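Local atomic coordinates of ykuJ (Bacillus subtilis, PDB entry 2FFG), a protein that is of unknown function and belongs to the DUF1797 family, folding as a four-stranded antiparallel sheet with two helices. Residues A[35-40]-A[72-77]; A[50-55]-A[60-65]. All coordinates share one frame; numbering follows the deposited sequence.

Contact 1: A[35-40]-A[72-77]; sequences KICSVK and IEIFEL
Cys-37 and Ile-74 meet through a sulfur and a methyl group: SG of Cys-37 lies 4.0 Å from CG2 of Ile-74. The touch is one of two apolar ones and shows how a helix can rest on a sheet through a few side chains. The thiol is placed by a chi1 of 66°, which sets SG between the backbone N and the carbonyl carbon of its own residue. On the helix, the CA–CB bond of Ile-74 runs along the strand surface and not straight at it, and the branch that closes the gap is CG2, anti to the backbone N.

One helical turn on, Leu-77 points at the strand and brings CD2 to 4.4 Å from CB of Cys-37, so the cysteine meets Ile-74 through its sulfur and Leu-77 through its CB. Ile-36 adds a marginal touch of another kind, its CG2 methyl lying 4.3 Å from the carbonyl O of Leu-77. It can face the helix together with its neighbour Cys-37 because both stand opposite Phe-29 in a classic beta bulge, which interrupts the usual alternation of sides; Ser-38 then points away.

The axes of the strand and helix segments are nearly antiparallel, at 173°, and 9.3 Å apart at their closest. Strand 34-42 is an inner strand of the sheet, between 25-31 and 47-54. Ile-74 also packs on Leu-50 of strand 47-54, so helix 67-79 spans two neighbouring strands, while Val-39 reaches Leu-11 of helix 3-21 and Phe-75 touches Gln-3 and Leu-4 of that same helix.

Contact 2: A[50-55]-A[60-65]; sequences LTVFQK and NTYPFD
Residues 50-54 and 60-64 run antiparallel at 155°, with Leu-50 facing Tyr-62 and Val-52 facing Asn-60 as hydrogen-bonded pairs on either side of the non-hydrogen-bonded pair Thr-51 and Thr-61. Leu-50 and Tyr-62 exchange two bonds: Leu-50 N to Tyr-62 O at 2.9 Å and Tyr-62 N to Leu-50 O at 2.8 Å. The first is almost straight, with an N-H...O angle of 171°, although the donor is tilted from the carbonyl plane; the second is more bent but lies in that plane. Val-52 N donates to Asn-60 O at 2.8 Å, whereas the return bond from Asn-60 N to Val-52 O is weak. A water bridges that slack end, donating to Val-52 O and accepting from Asn-60 N. Leu-50 O additionally receives a CA-H contact from Thr-61.

The two threonines lie side by side, pointing the same way, and OG1 of Thr-51 sits 3.4 Å from the CG2 methyl of Thr-61. On the other face Val-52 and Tyr-62 meet diagonally between adjacent pairs, CG2 of the valine coming to 3.6 Å from CE1 of the tyrosine. The ring is swung across to the valine by a chi1 of -52°, with CG anti to the carbonyl carbon, and Leu-50 O lies at the ring edge, near its plane. Phe-64 brings CE1 to 4.1 Å from CB of Leu-50.

Leu-50, Val-52 and Phe-64 also touch helix 67-79, whereas Thr-51 stands on the opposite face and packs on Ser-38 of strand 34-42. The arrangement is that of a two-stranded beta hairpin at the margin of an antiparallel sheet, its strand 57-64 being one of the two outermost strands of the sheet within this chain.

Contact 1 lies nearer the centre of the chain and is partly buried; contact 2 is a surface contact at the edge of the same sheet. Their chemistry follows that division: helix and strand meet in contact 1 through sparse apolar touches, while the strands of contact 2 are joined by backbone hydrogen bonds, with side chains filling in on both faces. Strands 34-42 and 47-54 are neighbours, and a probable hydrogen bond from Thr-51 N to Ser-38 O ties the two contacts together. Helix 67-79, which follows strand 57-64 in the chain, folds back over the sheet, so Leu-50 serves the hairpin and the helix interface alike.

Contact 1: A[35-40]-A[72-77]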
# COMPACT_ATOMS: atom_id res chain seq x y z
N LYS A 35 5.67 -5.34 -13.01
CA LYS A 35 4.95 -6.26 -12.15
C LYS A 35 5.56 -7.66 -12.23
O LYS A 35 5.55 -8.28 -13.29
CB LYS A 35 3.47 -6.33 -12.55
CG LYS A 35 2.69 -5.05 -12.30
CD LYS A 35 1.35 -5.11 -13.02
CE LYS A 35 0.44 -3.94 -12.64
NZ LYS A 35 1.04 -2.62 -12.98
N ILE A 36 6.08 -8.15 -11.11
CA ILE A 36 6.67 -9.47 -11.06
C ILE A 36 5.61 -10.46 -10.59
O ILE A 36 5.51 -11.56 -11.14
CB ILE A 36 7.86 -9.53 -10.08
CG1 ILE A 36 8.93 -8.55 -10.52
CG2 ILE A 36 8.42 -10.94 -10.03
CD1 ILE A 36 9.58 -8.75 -11.92
N CYS A 37 4.83 -10.06 -9.59
CA CYS A 37 3.77 -10.90 -9.05
C CYS A 37 2.72 -10.12 -8.26
O CYS A 37 2.91 -8.96 -7.89
CB CYS A 37 4.38 -12.00 -8.16
SG CYS A 37 5.17 -11.38 -6.64
N SER A 38 1.58 -10.76 -8.01
CA SER A 38 0.53 -10.15 -7.23
C SER A 38 0.05 -11.18 -6.21
O SER A 38 0.12 -12.39 -6.45
CB SER A 38 -0.63 -9.71 -8.11
OG SER A 38 -1.25 -10.82 -8.72
N VAL A 39 -0.40 -10.72 -5.06
CA VAL A 39 -0.88 -11.63 -4.04
C VAL A 39 -2.30 -11.24 -3.65
O VAL A 39 -2.61 -10.07 -3.47
CB VAL A 39 0.04 -11.63 -2.79
CG1 VAL A 39 0.18 -10.22 -2.24
CG2 VAL A 39 -0.52 -12.56 -1.72
N LYS A 40 -3.16 -12.24 -3.53
CA LYS A 40 -4.54 -12.01 -3.15
C LYS A 40 -4.81 -12.77 -1.85
O LYS A 40 -4.43 -13.94 -1.71
CB LYS A 40 -5.47 -12.49 -4.26
CG LYS A 40 -6.92 -12.09 -4.10
CD LYS A 40 -7.69 -12.38 -5.38
CE LYS A 40 -9.12 -11.87 -5.30
NZ LYS A 40 -9.86 -12.10 -6.57
N ILE A 72 8.46 -15.39 1.67
CA ILE A 72 9.73 -15.95 1.26
C ILE A 72 9.76 -16.18 -0.24
O ILE A 72 10.73 -15.85 -0.93
CB ILE A 72 9.98 -17.28 2.01
CG1 ILE A 72 10.24 -16.97 3.48
CG2 ILE A 72 11.12 -18.05 1.37
CD1 ILE A 72 10.17 -18.18 4.41
N GLU A 73 8.68 -16.77 -0.73
CA GLU A 73 8.53 -17.06 -2.14
C GLU A 73 8.59 -15.76 -2.93
O GLU A 73 9.28 -15.67 -3.96
CB GLU A 73 7.19 -17.75 -2.36
CG GLU A 73 6.91 -18.21 -3.78
CD GLU A 73 7.70 -19.45 -4.16
OE1 GLU A 73 7.93 -20.30 -3.28
OE2 GLU A 73 8.06 -19.57 -5.35
N ILE A 74 7.88 -14.74 -2.46
CA ILE A 74 7.89 -13.46 -3.14
C ILE A 74 9.31 -12.90 -3.17
O ILE A 74 9.79 -12.45 -4.21
CB ILE A 74 6.97 -12.44 -2.47
CG1 ILE A 74 5.51 -12.92 -2.54
CG2 ILE A 74 7.08 -11.09 -3.18
CD1 ILE A 74 5.19 -14.41 -2.72
N PHE A 75 9.97 -12.94 -2.02
CA PHE A 75 11.34 -12.44 -1.90
C PHE A 75 12.27 -13.10 -2.92
O PHE A 75 12.92 -12.42 -3.72
CB PHE A 75 11.86 -12.70 -0.49
CG PHE A 75 13.29 -12.27 -0.28
CD1 PHE A 75 13.60 -10.93 -0.04
CD2 PHE A 75 14.33 -13.19 -0.38
CE1 PHE A 75 14.93 -10.52 0.10
CE2 PHE A 75 15.66 -12.79 -0.24
CZ PHE A 75 15.96 -11.45 0.00
N GLU A 76 12.33 -14.43 -2.91
CA GLU A 76 13.20 -15.14 -3.83
C GLU A 76 12.86 -14.82 -5.29
O GLU A 76 13.73 -14.77 -6.15
CB GLU A 76 13.12 -16.65 -3.56
CG GLU A 76 13.47 -17.01 -2.12
CD GLU A 76 13.64 -18.51 -1.88
OE1 GLU A 76 13.01 -19.31 -2.60
OE2 GLU A 76 14.40 -18.90 -0.97
N LEU A 77 11.58 -14.60 -5.53
CA LEU A 77 11.09 -14.30 -6.87
C LEU A 77 11.58 -12.91 -7.31
O LEU A 77 11.97 -12.70 -8.46
CB LEU A 77 9.57 -14.35 -6.86
CG LEU A 77 8.79 -14.97 -8.00
CD1 LEU A 77 9.42 -16.29 -8.47
CD2 LEU A 77 7.36 -15.18 -7.51

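Contact 2: A[50-55]-A[60-65]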
# COMPACT_ATOMS: atom_id res chain seq x y z
N LEU A 50 -0.71 -16.57 -4.61
CA LEU A 50 0.33 -15.86 -5.34
C LEU A 50 0.25 -16.15 -6.84
O LEU A 50 0.21 -17.30 -7.26
CB LEU A 50 1.70 -16.27 -4.81
CG LEU A 50 2.91 -15.60 -5.44
CD1 LEU A 50 3.07 -14.18 -4.92
CD2 LEU A 50 4.15 -16.41 -5.13
N THR A 51 0.22 -15.08 -7.62
CA THR A 51 0.17 -15.17 -9.07
C THR A 51 1.51 -14.67 -9.62
O THR A 51 1.92 -13.54 -9.34
CB THR A 51 -0.99 -14.33 -9.62
OG1 THR A 51 -2.23 -14.88 -9.13
CG2 THR A 51 -1.01 -14.34 -11.13
N VAL A 52 2.19 -15.52 -10.38
CA VAL A 52 3.50 -15.21 -10.95
C VAL A 52 3.37 -14.96 -12.45
O VAL A 52 3.00 -15.85 -13.22
CB VAL A 52 4.48 -16.39 -10.74
CG1 VAL A 52 5.88 -15.98 -11.18
CG2 VAL A 52 4.45 -16.83 -9.28
N PHE A 53 3.72 -13.75 -12.88
CA PHE A 53 3.60 -13.41 -14.29
C PHE A 53 4.73 -13.92 -15.18
O PHE A 53 5.87 -14.10 -14.74
CB PHE A 53 3.45 -11.89 -14.44
CG PHE A 53 2.29 -11.31 -13.65
CD1 PHE A 53 0.98 -11.65 -13.98
CD2 PHE A 53 2.52 -10.49 -12.55
CE1 PHE A 53 -0.09 -11.18 -13.21
CE2 PHE A 53 1.46 -10.01 -11.78
CZ PHE A 53 0.15 -10.35 -12.11
N GLN A 54 4.38 -14.18 -16.43
CA GLN A 54 5.34 -14.62 -17.43
C GLN A 54 4.84 -14.05 -18.76
O GLN A 54 3.70 -14.28 -19.15
CB GLN A 54 5.41 -16.15 -17.51
CG GLN A 54 6.39 -16.65 -18.57
CD GLN A 54 6.47 -18.17 -18.67
OE1 GLN A 54 5.45 -18.85 -18.83
NE2 GLN A 54 7.69 -18.71 -18.59
N LYS A 55 5.70 -13.29 -19.44
CA LYS A 55 5.33 -12.68 -20.72
C LYS A 55 4.75 -13.63 -21.77
O LYS A 55 5.26 -14.73 -22.01
CB LYS A 55 6.54 -11.97 -21.32
CG LYS A 55 6.97 -10.72 -20.59
CD LYS A 55 8.06 -10.01 -21.39
CE LYS A 55 8.48 -8.71 -20.74
NZ LYS A 55 9.55 -8.05 -21.54
N ASN A 60 0.75 -18.30 -13.51
CA ASN A 60 0.53 -19.43 -12.63
C ASN A 60 0.25 -18.97 -11.21
O ASN A 60 0.82 -17.98 -10.75
CB ASN A 60 1.75 -20.36 -12.66
CG ASN A 60 1.70 -21.32 -13.83
OD1 ASN A 60 1.14 -21.01 -14.88
ND2 ASN A 60 2.29 -22.50 -13.66
N THR A 61 -0.66 -19.67 -10.53
CA THR A 61 -1.02 -19.32 -9.17
C THR A 61 -0.63 -20.41 -8.19
O THR A 61 -0.67 -21.59 -8.52
CB THR A 61 -2.52 -19.10 -9.03
OG1 THR A 61 -3.20 -20.33 -9.25
CG2 THR A 61 -2.99 -18.07 -10.02
N TYR A 62 -0.26 -20.01 -6.99
CA TYR A 62 0.15 -20.93 -5.94
C TYR A 62 -0.48 -20.55 -4.62
O TYR A 62 -0.36 -19.40 -4.17
CB TYR A 62 1.67 -20.91 -5.79
CG TYR A 62 2.41 -21.12 -7.09
CD1 TYR A 62 2.63 -20.05 -7.97
CD2 TYR A 62 2.83 -22.39 -7.47
CE1 TYR A 62 3.27 -20.26 -9.20
CE2 TYR A 62 3.46 -22.61 -8.69
CZ TYR A 62 3.68 -21.54 -9.55
OH TYR A 62 4.32 -21.75 -10.76
N PRO A 63 -1.19 -21.49 -3.98
CA PRO A 63 -1.82 -21.17 -2.69
C PRO A 63 -0.84 -21.29 -1.52
O PRO A 63 0.09 -22.09 -1.56
CB PRO A 63 -2.96 -22.17 -2.62
CG PRO A 63 -2.38 -23.38 -3.28
CD PRO A 63 -1.64 -22.81 -4.47
N PHE A 64 -1.02 -20.45 -0.51
CA PHE A 64 -0.20 -20.44 0.69
C PHE A 64 -1.14 -20.10 1.85
O PHE A 64 -1.99 -19.22 1.72
CB PHE A 64 0.90 -19.37 0.64
CG PHE A 64 1.98 -19.64 -0.36
CD1 PHE A 64 1.83 -19.30 -1.70
CD2 PHE A 64 3.17 -20.26 0.04
CE1 PHE A 64 2.84 -19.56 -2.63
CE2 PHE A 64 4.18 -20.53 -0.88
CZ PHE A 64 4.01 -20.18 -2.22
N ASP A 65 -0.98 -20.79 2.97
CA ASP A 65 -1.82 -20.52 4.13
C ASP A 65 -0.98 -19.87 5.21
O ASP A 65 -1.48 -19.56 6.29
CB ASP A 65 -2.44 -21.82 4.66
CG ASP A 65 -1.40 -22.85 5.04
OD1 ASP A 65 -0.70 -23.35 4.13
OD2 ASP A 65 -1.27 -23.16 6.24
O HOH W 1 3.95 -18.15 -13.83